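Local coordinates for protein SGNH-hydrolase family esterase (Altererythrobacter indicus, PDB 7C2A) that hydrolyses esters as a member of the SGNH-hydrolase family, and may act on lysophospholipids, at residues Ile111-Met116 with Pro135-Lys140. Sequence-based numbering, arbitrary orientation.
Sequences ILLMGM and PYLAEK
L113 reaches from an inner strand of the sheet to the helix packed against it and meets L137 and A138, a compact example of how the alpha/beta/alpha sandwich of SGNH hydrolases joins its layers. Strand 111-114 runs parallel between strands 74-78 and 144-146, and helix 133-140 belongs to the crossover from strand 111-114 to strand 144-146, which makes the pair part of a beta-alpha-beta unit. The CA atoms nearest each other are those of L113 and A138, 6.8 Å apart, and a single methyl group does most of the bridging. L113 has CG anti to its own N (chi1 -167°), a setting that points CG at the helix, and the next torsion carries CD2 onward, extended from CA. There CD2 lies 3.9 Å from CB of L137, so the strand leucine is nearest to the base of the helix leucine rather than to its branched end. The two leucine side chains cross at about a right angle. The side chain of L137 also meets L97 and S98 of helix 90-106, a neighbouring helix. A138 rests in addition on L145 of the adjoining strand, which L113 touches as well. All three residues are buried, and the interface between the segments is purely van der Waals in character, with 107 Å² buried in total. On the alanine side the same methyl is shared more loosely, CD2 of L113 standing 4.1 Å from N of A138 and 4.4 Å from its CB.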
# COMPACT_ATOMS: atom_id res chain seq x y z
N ILE A 111 7.19 -14.54 -4.18
CA ILE A 111 6.29 -13.41 -3.96
C ILE A 111 5.54 -13.59 -2.64
O ILE A 111 4.97 -14.65 -2.38
CB ILE A 111 5.26 -13.29 -5.09
CG1 ILE A 111 5.94 -13.11 -6.44
CG2 ILE A 111 4.28 -12.15 -4.81
CD1 ILE A 111 5.04 -13.44 -7.60
N LEU A 112 5.50 -12.52 -1.85
CA LEU A 112 4.54 -12.37 -0.76
C LEU A 112 3.66 -11.17 -1.09
O LEU A 112 4.17 -10.05 -1.26
CB LEU A 112 5.26 -12.16 0.57
CG LEU A 112 4.36 -11.89 1.78
CD1 LEU A 112 3.44 -13.06 2.04
CD2 LEU A 112 5.21 -11.58 3.00
N LEU A 113 2.36 -11.39 -1.17
CA LEU A 113 1.40 -10.34 -1.50
C LEU A 113 0.75 -9.82 -0.22
O LEU A 113 0.24 -10.60 0.58
CB LEU A 113 0.33 -10.93 -2.42
CG LEU A 113 -0.61 -9.97 -3.14
CD1 LEU A 113 0.13 -9.03 -4.07
CD2 LEU A 113 -1.66 -10.76 -3.92
N MET A 114 0.77 -8.50 -0.06
CA MET A 114 0.13 -7.85 1.12
C MET A 114 -1.30 -7.47 0.72
O MET A 114 -1.48 -6.58 -0.12
CB MET A 114 0.91 -6.60 1.53
CG MET A 114 2.29 -6.92 2.08
SD MET A 114 2.23 -8.17 3.38
CE MET A 114 3.73 -7.79 4.29
N GLY A 115 -2.29 -8.17 1.29
CA GLY A 115 -3.71 -7.93 0.96
C GLY A 115 -4.19 -6.56 1.42
O GLY A 115 -3.93 -6.20 2.57
N MET A 116 -4.87 -5.84 0.54
CA MET A 116 -5.45 -4.52 0.88
C MET A 116 -6.96 -4.69 1.00
O MET A 116 -7.51 -5.58 0.34
CB MET A 116 -5.12 -3.46 -0.18
CG MET A 116 -3.63 -3.30 -0.44
SD MET A 116 -2.63 -2.97 1.04
CE MET A 116 -3.31 -1.39 1.57
N PRO A 135 -6.82 -12.50 -2.96
CA PRO A 135 -6.81 -13.97 -2.97
C PRO A 135 -6.77 -14.54 -4.37
O PRO A 135 -6.13 -15.58 -4.60
CB PRO A 135 -8.09 -14.36 -2.22
CG PRO A 135 -8.48 -13.17 -1.45
CD PRO A 135 -7.97 -11.98 -2.20
N TYR A 136 -7.41 -13.88 -5.33
CA TYR A 136 -7.35 -14.35 -6.71
C TYR A 136 -5.91 -14.33 -7.22
O TYR A 136 -5.44 -15.30 -7.82
CB TYR A 136 -8.25 -13.48 -7.59
CG TYR A 136 -8.09 -13.78 -9.05
CD1 TYR A 136 -8.82 -14.79 -9.66
CD2 TYR A 136 -7.21 -13.05 -9.83
CE1 TYR A 136 -8.68 -15.07 -11.00
CE2 TYR A 136 -7.06 -13.32 -11.18
CZ TYR A 136 -7.80 -14.34 -11.75
OH TYR A 136 -7.65 -14.61 -13.09
N LEU A 137 -5.21 -13.21 -7.01
CA LEU A 137 -3.85 -13.08 -7.50
C LEU A 137 -2.91 -14.06 -6.82
O LEU A 137 -2.02 -14.63 -7.46
CB LEU A 137 -3.35 -11.66 -7.27
CG LEU A 137 -4.00 -10.58 -8.14
CD1 LEU A 137 -3.79 -9.20 -7.51
CD2 LEU A 137 -3.43 -10.62 -9.56
N ALA A 138 -3.06 -14.24 -5.50
CA ALA A 138 -2.18 -15.14 -4.78
C ALA A 138 -2.30 -16.56 -5.31
O ALA A 138 -1.30 -17.26 -5.48
CB ALA A 138 -2.47 -15.08 -3.28
N GLU A 139 -3.53 -17.01 -5.57
CA GLU A 139 -3.72 -18.35 -6.12
C GLU A 139 -3.13 -18.43 -7.52
O GLU A 139 -2.40 -19.37 -7.85
CB GLU A 139 -5.21 -18.69 -6.16
CG GLU A 139 -5.51 -20.18 -6.27
CD GLU A 139 -5.44 -20.69 -7.70
OE1 GLU A 139 -5.54 -19.88 -8.64
OE2 GLU A 139 -5.29 -21.92 -7.88
N LYS A 140 -3.44 -17.45 -8.36
CA LYS A 140 -3.05 -17.54 -9.76
C LYS A 140 -1.54 -17.56 -9.91
O LYS A 140 -1.00 -18.30 -10.75
CB LYS A 140 -3.65 -16.38 -10.54
CG LYS A 140 -3.31 -16.40 -12.01
CD LYS A 140 -4.07 -15.34 -12.78
CE LYS A 140 -3.62 -15.29 -14.24
NZ LYS A 140 -4.45 -14.35 -15.03